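Local coordinates for putatuve endo-xylanase (Clostridium stercorarium, PDB 1O8P), which probably binds xylan and cellulose chains as a family 6 carbohydrate-binding module of a xylan-degrading enzyme, at residues A[61-75]-A[121-135]. Residues are numbered along the deposited sequence; the frame is centred on the assembly and turned at random.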
ATOM      1  N   TYR A  61      11.815   0.130   4.106  1.00 19.66           N
ATOM      2  CA  TYR A  61      10.901   1.314   4.070  1.00 19.98           C
ATOM      3  C   TYR A  61       9.452   0.939   4.370  1.00 19.45           C
ATOM      4  O   TYR A  61       9.066  -0.220   4.256  1.00 19.40           O
ATOM      5  CB  TYR A  61      10.909   2.001   2.715  1.00 20.27           C
ATOM      6  CG  TYR A  61      12.108   2.854   2.418  1.00 21.91           C
ATOM      7  CD1 TYR A  61      13.362   2.576   2.980  1.00 22.08           C
ATOM      8  CD2 TYR A  61      11.987   3.937   1.533  1.00 24.13           C
ATOM      9  CE1 TYR A  61      14.480   3.377   2.687  1.00 24.46           C
ATOM     10  CE2 TYR A  61      13.071   4.766   1.237  1.00 25.60           C
ATOM     11  CZ  TYR A  61      14.312   4.481   1.809  1.00 26.94           C
ATOM     12  OH  TYR A  61      15.363   5.267   1.463  1.00 24.78           O
ATOM     13  N   SER A  62       8.653   1.928   4.757  1.00 18.53           N
ATOM     14  CA  SER A  62       7.307   1.683   5.190  1.00 18.97           C
ATOM     15  C   SER A  62       6.497   2.976   5.126  1.00 18.32           C
ATOM     16  O   SER A  62       7.059   4.078   5.223  1.00 17.13           O
ATOM     17  CB  SER A  62       7.278   1.087   6.621  1.00 19.23           C
ATOM     18  OG  SER A  62       7.593   2.075   7.595  1.00 23.06           O
ATOM     19  N   THR A  63       5.189   2.830   4.897  1.00 17.81           N
ATOM     20  CA  THR A  63       4.263   3.949   4.933  1.00 17.77           C
ATOM     21  C   THR A  63       3.098   3.543   5.782  1.00 17.12           C
ATOM     22  O   THR A  63       2.688   2.380   5.786  1.00 16.41           O
ATOM     23  CB  THR A  63       3.823   4.421   3.524  1.00 17.39           C
ATOM     24  OG1 THR A  63       3.762   3.309   2.652  1.00 17.67           O
ATOM     25  CG2 THR A  63       4.865   5.280   2.868  1.00 17.52           C
ATOM     26  N   THR A  64       2.573   4.513   6.523  1.00 16.99           N
ATOM     27  CA  THR A  64       1.509   4.268   7.445  1.00 17.33           C
ATOM     28  C   THR A  64       0.332   5.126   7.049  1.00 17.24           C
ATOM     29  O   THR A  64       0.502   6.314   6.772  1.00 18.76           O
ATOM     30  CB  THR A  64       1.966   4.637   8.855  1.00 18.59           C
ATOM     31  OG1 THR A  64       3.004   3.745   9.268  1.00 19.64           O
ATOM     32  CG2 THR A  64       0.809   4.475   9.920  1.00 16.45           C
ATOM     33  N   TYR A  65      -0.847   4.512   7.077  1.00 16.84           N
ATOM     34  CA  TYR A  65      -2.121   5.106   6.695  1.00 17.17           C
ATOM     35  C   TYR A  65      -3.080   4.868   7.835  1.00 17.85           C
ATOM     36  O   TYR A  65      -3.597   3.762   8.027  1.00 16.95           O
ATOM     37  CB  TYR A  65      -2.655   4.452   5.391  1.00 16.98           C
ATOM     38  CG  TYR A  65      -1.629   4.515   4.302  1.00 15.27           C
ATOM     39  CD1 TYR A  65      -0.583   3.573   4.242  1.00 15.17           C
ATOM     40  CD2 TYR A  65      -1.671   5.525   3.343  1.00 16.13           C
ATOM     41  CE1 TYR A  65       0.368   3.635   3.255  1.00 16.15           C
ATOM     42  CE2 TYR A  65      -0.712   5.594   2.344  1.00 13.42           C
ATOM     43  CZ  TYR A  65       0.307   4.643   2.311  1.00 15.19           C
ATOM     44  OH  TYR A  65       1.290   4.713   1.353  1.00 13.77           O
ATOM     45  N   LYS A  66      -3.329   5.936   8.586  1.00 18.95           N
ATOM     46  CA  LYS A  66      -4.126   5.876   9.795  1.00 19.71           C
ATOM     47  C   LYS A  66      -5.600   5.925   9.500  1.00 19.14           C
ATOM     48  O   LYS A  66      -6.004   6.425   8.476  1.00 20.13           O
ATOM     49  CB  LYS A  66      -3.728   7.046  10.715  1.00 20.14           C
ATOM     50  CG  LYS A  66      -2.359   6.880  11.352  1.00 23.93           C
ATOM     51  CD  LYS A  66      -2.099   8.018  12.340  1.00 31.58           C
ATOM     52  CE  LYS A  66      -2.033   7.504  13.791  1.00 38.47           C
ATOM     53  NZ  LYS A  66      -3.369   7.029  14.380  1.00 41.73           N
ATOM     54  N   ASN A  67      -6.416   5.373  10.385  1.00 19.69           N
ATOM     55  CA  ASN A  67      -7.865   5.561  10.304  1.00 19.84           C
ATOM     56  C   ASN A  67      -8.488   5.022   9.017  1.00 19.29           C
ATOM     57  O   ASN A  67      -9.322   5.683   8.408  1.00 19.17           O
ATOM     58  CB  ASN A  67      -8.238   7.050  10.548  1.00 19.97           C
ATOM     59  CG  ASN A  67      -7.686   7.567  11.889  1.00 25.27           C
ATOM     60  OD1 ASN A  67      -6.953   8.582  11.964  1.00 30.35           O
ATOM     61  ND2 ASN A  67      -7.994   6.844  12.940  1.00 22.70           N
ATOM     62  N   ILE A  68      -8.107   3.811   8.613  1.00 17.99           N
ATOM     63  CA  ILE A  68      -8.848   3.159   7.515  1.00 17.22           C
ATOM     64  C   ILE A  68     -10.085   2.417   8.073  1.00 17.04           C
ATOM     65  O   ILE A  68      -9.977   1.608   8.999  1.00 16.02           O
ATOM     66  CB  ILE A  68      -7.931   2.218   6.701  1.00 16.56           C
ATOM     67  CG1 ILE A  68      -6.627   2.910   6.275  1.00 14.12           C
ATOM     68  CG2 ILE A  68      -8.667   1.578   5.540  1.00 17.20           C
ATOM     69  CD1 ILE A  68      -6.777   4.333   5.719  1.00 16.13           C
ATOM     70  N   ASP A  69     -11.240   2.683   7.483  1.00 16.69           N
ATOM     71  CA  ASP A  69     -12.479   2.071   7.900  1.00 16.57           C
ATOM     72  C   ASP A  69     -12.786   0.811   7.053  1.00 16.88           C
ATOM     73  O   ASP A  69     -13.118   0.919   5.872  1.00 15.66           O
ATOM     74  CB  ASP A  69     -13.584   3.107   7.806  1.00 17.15           C
ATOM     75  CG  ASP A  69     -14.884   2.590   8.294  1.00 18.18           C
ATOM     76  OD1 ASP A  69     -14.927   1.430   8.741  1.00 16.86           O
ATOM     77  OD2 ASP A  69     -15.930   3.247   8.245  1.00 23.58           O
ATOM     78  N   PHE A  70     -12.613  -0.378   7.663  1.00 16.79           N
ATOM     79  CA  PHE A  70     -12.783  -1.715   7.004  1.00 16.11           C
ATOM     80  C   PHE A  70     -14.237  -2.226   7.144  1.00 16.77           C
ATOM     81  O   PHE A  70     -14.601  -3.306   6.661  1.00 17.55           O
ATOM     82  CB  PHE A  70     -11.794  -2.762   7.601  1.00 15.26           C
ATOM     83  CG  PHE A  70     -10.344  -2.614   7.099  1.00 16.81           C
ATOM     84  CD1 PHE A  70      -9.504  -1.609   7.598  1.00 13.89           C
ATOM     85  CD2 PHE A  70      -9.833  -3.469   6.115  1.00 15.76           C
ATOM     86  CE1 PHE A  70      -8.202  -1.454   7.131  1.00 13.96           C
ATOM     87  CE2 PHE A  70      -8.509  -3.337   5.659  1.00 18.53           C
ATOM     88  CZ  PHE A  70      -7.692  -2.305   6.170  1.00 16.08           C
ATOM     89  N   GLY A  71     -15.069  -1.476   7.858  1.00 18.02           N
ATOM     90  CA  GLY A  71     -16.465  -1.830   7.994  1.00 18.98           C
ATOM     91  C   GLY A  71     -16.608  -3.197   8.598  1.00 19.99           C
ATOM     92  O   GLY A  71     -15.962  -3.506   9.585  1.00 19.47           O
ATOM     93  N   ASP A  72     -17.456  -4.035   8.007  1.00 22.35           N
ATOM     94  CA  ASP A  72     -17.657  -5.360   8.569  1.00 23.29           C
ATOM     95  C   ASP A  72     -16.724  -6.429   7.992  1.00 22.93           C
ATOM     96  O   ASP A  72     -16.947  -7.598   8.188  1.00 23.24           O
ATOM     97  CB  ASP A  72     -19.124  -5.785   8.541  1.00 25.31           C
ATOM     98  CG  ASP A  72     -19.727  -5.751   7.147  1.00 31.48           C
ATOM     99  OD1 ASP A  72     -18.982  -5.776   6.138  1.00 37.30           O
ATOM    100  OD2 ASP A  72     -20.964  -5.688   6.965  1.00 39.53           O
ATOM    101  N   GLY A  73     -15.654  -6.026   7.311  1.00 22.31           N
ATOM    102  CA  GLY A  73     -14.638  -6.984   6.904  1.00 20.57           C
ATOM    103  C   GLY A  73     -14.133  -6.752   5.501  1.00 20.24           C
ATOM    104  O   GLY A  73     -14.929  -6.459   4.597  1.00 21.31           O
ATOM    105  N   ALA A  74     -12.818  -6.861   5.321  1.00 19.18           N
ATOM    106  CA  ALA A  74     -12.181  -7.027   4.005  1.00 18.77           C
ATOM    107  C   ALA A  74     -11.287  -8.279   4.035  1.00 18.77           C
ATOM    108  O   ALA A  74     -10.713  -8.611   5.075  1.00 18.84           O
ATOM    109  CB  ALA A  74     -11.387  -5.808   3.601  1.00 17.70           C
ATOM    110  N   THR A  75     -11.183  -8.967   2.903  1.00 18.44           N
ATOM    111  CA  THR A  75     -10.443 -10.232   2.847  1.00 19.60           C
ATOM    112  C   THR A  75      -9.424 -10.192   1.716  1.00 18.64           C
ATOM    113  O   THR A  75      -8.731 -11.167   1.479  1.00 19.20           O
ATOM    114  CB  THR A  75     -11.412 -11.421   2.596  1.00 20.02           C
ATOM    115  OG1 THR A  75     -12.324 -11.033   1.556  1.00 23.13           O
ATOM    116  CG2 THR A  75     -12.343 -11.656   3.775  1.00 21.76           C
ATOM    117  N   THR A 121      -4.720 -12.040  -0.760  1.00 19.33           N
ATOM    118  CA  THR A 121      -5.683 -12.178   0.328  1.00 20.18           C
ATOM    119  C   THR A 121      -5.054 -11.614   1.635  1.00 19.57           C
ATOM    120  O   THR A 121      -3.836 -11.563   1.787  1.00 19.93           O
ATOM    121  CB  THR A 121      -6.121 -13.626   0.549  1.00 19.03           C
ATOM    122  OG1 THR A 121      -5.012 -14.339   1.116  1.00 20.46           O
ATOM    123  CG2 THR A 121      -6.389 -14.365  -0.796  1.00 22.47           C
ATOM    124  N   ILE A 122      -5.918 -11.242   2.568  1.00 18.77           N
ATOM    125  CA  ILE A 122      -5.525 -10.784   3.888  1.00 18.47           C
ATOM    126  C   ILE A 122      -6.441 -11.464   4.896  1.00 18.62           C
ATOM    127  O   ILE A 122      -7.570 -11.812   4.549  1.00 17.19           O
ATOM    128  CB  ILE A 122      -5.569  -9.181   4.001  1.00 17.82           C
ATOM    129  CG1 ILE A 122      -6.929  -8.553   3.652  1.00 16.08           C
ATOM    130  CG2 ILE A 122      -4.505  -8.537   3.141  1.00 17.30           C
ATOM    131  CD1 ILE A 122      -7.258  -7.248   4.470  1.00 11.01           C
ATOM    132  N   SER A 123      -5.932 -11.717   6.115  1.00 19.62           N
ATOM    133  CA  SER A 123      -6.778 -12.058   7.264  1.00 20.22           C
ATOM    134  C   SER A 123      -7.920 -11.071   7.292  1.00 19.69           C
ATOM    135  O   SER A 123      -7.701  -9.857   7.101  1.00 19.16           O
ATOM    136  CB  SER A 123      -6.047 -11.890   8.586  1.00 20.70           C
ATOM    137  OG  SER A 123      -4.859 -12.628   8.612  1.00 24.16           O
ATOM    138  N   ASN A 124      -9.121 -11.600   7.535  1.00 19.36           N
ATOM    139  CA  ASN A 124     -10.308 -10.796   7.658  1.00 19.76           C
ATOM    140  C   ASN A 124     -10.082  -9.695   8.678  1.00 18.20           C
ATOM    141  O   ASN A 124      -9.818  -9.992   9.832  1.00 18.25           O
ATOM    142  CB  ASN A 124     -11.503 -11.658   8.100  1.00 20.63           C
ATOM    143  CG  ASN A 124     -12.825 -10.844   8.133  1.00 24.44           C
ATOM    144  OD1 ASN A 124     -13.168 -10.166   7.171  1.00 29.05           O
ATOM    145  ND2 ASN A 124     -13.537 -10.892   9.260  1.00 29.86           N
ATOM    146  N   THR A 125     -10.222  -8.444   8.241  1.00 17.31           N
ATOM    147  CA  THR A 125      -9.973  -7.259   9.047  1.00 16.24           C
ATOM    148  C   THR A 125     -11.231  -6.388   8.993  1.00 16.91           C
ATOM    149  O   THR A 125     -11.747  -6.117   7.914  1.00 16.69           O
ATOM    150  CB  THR A 125      -8.774  -6.514   8.386  1.00 16.92           C
ATOM    151  OG1 THR A 125      -7.654  -7.404   8.355  1.00 16.83           O
ATOM    152  CG2 THR A 125      -8.289  -5.281   9.192  1.00 13.03           C
ATOM    153  N   ALA A 126     -11.685  -5.932  10.154  1.00 16.85           N
ATOM    154  CA  ALA A 126     -12.912  -5.153  10.303  1.00 17.61           C
ATOM    155  C   ALA A 126     -12.677  -3.921  11.196  1.00 17.61           C
ATOM    156  O   ALA A 126     -11.654  -3.820  11.864  1.00 18.54           O
ATOM    157  CB  ALA A 126     -14.027  -6.039  10.901  1.00 17.77           C
ATOM    158  N   GLY A 127     -13.607  -2.978  11.155  1.00 18.40           N
ATOM    159  CA  GLY A 127     -13.561  -1.737  11.944  1.00 18.13           C
ATOM    160  C   GLY A 127     -12.424  -0.817  11.535  1.00 19.32           C
ATOM    161  O   GLY A 127     -11.854  -0.957  10.457  1.00 18.45           O
ATOM    162  N   VAL A 128     -12.050   0.096  12.427  1.00 19.20           N
ATOM    163  CA  VAL A 128     -11.099   1.136  12.074  1.00 20.62           C
ATOM    164  C   VAL A 128      -9.685   0.770  12.481  1.00 21.13           C
ATOM    165  O   VAL A 128      -9.437   0.519  13.679  1.00 21.74           O
ATOM    166  CB  VAL A 128     -11.501   2.528  12.639  1.00 20.83           C
ATOM    167  CG1 VAL A 128     -10.471   3.593  12.177  1.00 20.11           C
ATOM    168  CG2 VAL A 128     -12.906   2.891  12.132  1.00 21.55           C
ATOM    169  N   LYS A 129      -8.775   0.742  11.484  1.00 20.68           N
ATOM    170  CA  LYS A 129      -7.392   0.335  11.680  1.00 20.38           C
ATOM    171  C   LYS A 129      -6.377   1.292  11.063  1.00 20.47           C
ATOM    172  O   LYS A 129      -6.637   1.959  10.060  1.00 20.49           O
ATOM    173  CB  LYS A 129      -7.109  -1.069  11.098  1.00 21.02           C
ATOM    174  CG  LYS A 129      -7.972  -2.240  11.598  1.00 22.66           C
ATOM    175  CD  LYS A 129      -7.778  -2.559  13.064  1.00 25.64           C
ATOM    176  CE  LYS A 129      -8.334  -3.961  13.421  1.00 27.13           C
ATOM    177  NZ  LYS A 129      -9.769  -3.850  13.983  1.00 31.82           N
ATOM    178  N   ASP A 130      -5.191   1.317  11.662  1.00 20.10           N
ATOM    179  CA  ASP A 130      -4.020   1.900  11.045  1.00 19.61           C
ATOM    180  C   ASP A 130      -3.302   0.870  10.219  1.00 19.07           C
ATOM    181  O   ASP A 130      -2.961  -0.203  10.726  1.00 19.61           O
ATOM    182  CB  ASP A 130      -3.080   2.454  12.093  1.00 19.07           C
ATOM    183  CG  ASP A 130      -3.699   3.602  12.874  1.00 19.67           C
ATOM    184  OD1 ASP A 130      -4.769   4.176  12.506  1.00 22.50           O
ATOM    185  OD2 ASP A 130      -3.184   3.961  13.921  1.00 23.13           O
ATOM    186  N   ILE A 131      -3.071   1.201   8.947  1.00 18.89           N
ATOM    187  CA  ILE A 131      -2.438   0.260   8.004  1.00 18.17           C
ATOM    188  C   ILE A 131      -1.016   0.690   7.671  1.00 18.17           C
ATOM    189  O   ILE A 131      -0.741   1.858   7.361  1.00 15.98           O
ATOM    190  CB  ILE A 131      -3.267   0.082   6.678  1.00 18.42           C
ATOM    191  CG1 ILE A 131      -4.596  -0.602   6.972  1.00 17.32           C
ATOM    192  CG2 ILE A 131      -2.502  -0.833   5.646  1.00 17.33           C
ATOM    193  CD1 ILE A 131      -4.457  -2.118   7.408  1.00 13.86           C
ATOM    194  N   VAL A 132      -0.127  -0.288   7.720  1.00 17.89           N
ATOM    195  CA  VAL A 132       1.271  -0.091   7.364  1.00 17.87           C
ATOM    196  C   VAL A 132       1.675  -0.965   6.175  1.00 17.99           C
ATOM    197  O   VAL A 132       1.442  -2.158   6.185  1.00 17.97           O
ATOM    198  CB  VAL A 132       2.182  -0.377   8.612  1.00 18.35           C
ATOM    199  CG1 VAL A 132       3.642  -0.055   8.313  1.00 15.24           C
ATOM    200  CG2 VAL A 132       1.639   0.432   9.816  1.00 17.66           C
ATOM    201  N   LEU A 133       2.276  -0.350   5.151  1.00 18.49           N
ATOM    202  CA  LEU A 133       2.915  -1.084   4.034  1.00 17.51           C
ATOM    203  C   LEU A 133       4.441  -1.131   4.285  1.00 18.23           C
ATOM    204  O   LEU A 133       5.059  -0.095   4.479  1.00 18.25           O
ATOM    205  CB  LEU A 133       2.619  -0.376   2.697  1.00 16.57           C
ATOM    206  CG  LEU A 133       1.135  -0.110   2.399  1.00 15.36           C
ATOM    207  CD1 LEU A 133       1.009   0.624   1.037  1.00 15.54           C
ATOM    208  CD2 LEU A 133       0.334  -1.457   2.397  1.00 10.79           C
ATOM    209  N   VAL A 134       5.014  -2.331   4.317  1.00 17.67           N
ATOM    210  CA  VAL A 134       6.418  -2.518   4.560  1.00 17.12           C
ATOM    211  C   VAL A 134       6.992  -3.123   3.295  1.00 17.63           C
ATOM    212  O   VAL A 134       6.492  -4.124   2.796  1.00 17.73           O
ATOM    213  CB  VAL A 134       6.698  -3.400   5.835  1.00 17.70           C
ATOM    214  CG1 VAL A 134       8.214  -3.507   6.109  1.00 14.79           C
ATOM    215  CG2 VAL A 134       5.924  -2.852   7.072  1.00 16.44           C
ATOM    216  N   PHE A 135       8.038  -2.480   2.778  1.00 17.61           N
ATOM    217  CA  PHE A 135       8.620  -2.795   1.483  1.00 18.60           C
ATOM    218  C   PHE A 135       9.969  -3.544   1.592  1.00 18.58           C
ATOM    219  O   PHE A 135      10.781  -3.211   2.452  1.00 17.60           O
ATOM    220  CB  PHE A 135       8.837  -1.488   0.736  1.00 18.96           C
ATOM    221  CG  PHE A 135       7.576  -0.706   0.516  1.00 18.89           C
ATOM    222  CD1 PHE A 135       6.668  -1.090  -0.457  1.00 21.88           C
ATOM    223  CD2 PHE A 135       7.305   0.402   1.283  1.00 19.06           C
ATOM    224  CE1 PHE A 135       5.495  -0.368  -0.674  1.00 21.35           C
ATOM    225  CE2 PHE A 135       6.138   1.137   1.099  1.00 18.97           C
ATOM    226  CZ  PHE A 135       5.237   0.749   0.115  1.00 20.64           C
TER
HETATM  227  O   HOH W   1     -15.950  -9.303   9.900  1.00 23.20           O
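At one end of the beta-sandwich of this family 6 module, the two segments cross between the sheets in opposite directions, alongside each other, and F70 of 61-75 turns its ring toward 121-135 at the corner. The methyl T125 CG2 sits over the middle of one face of the F70 ring, 3.9 Å from its centroid, a CH-pi contact. I131 CG1 lies at the ring's edge, in its plane, and I131 CD1 is 3.5 Å from F70 CZ; F146 of strand 140-147 also meets the ring. Two loop bonds, F70 N to G127 O and G127 N to G71 O, bridge the gap between two separate ladders; the second starts where A74 N bonds to T125 O at 2.9 Å. Leading into the type II' turn F70-G73, D69 OD1 accepts from G71 N, an Asx turn, while D69 OD2 bonds to V19 N.

Strands 62-69 and 128-135 run antiparallel, with a beta bulge around K66 and N67. There D130 uses both carboxylate oxygens: OD1 takes N67 N on its anti side at 2.9 Å, and OD2 takes K66 NZ at 3.1 Å, a salt bridge, on its syn side but 35° out of the carboxylate plane. D130 CG stands beside its own backbone N (chi1 -64°), which lays the carboxylate alongside the lysine chain. Further along, Y65 CE1 packs 3.8 Å from L133 CD1, and Y65 OH bonds to A31 O. Two antiparallel ladders in facing sheets, joined by these loops, belong to the beta-sandwich of the galactose-binding-like clan.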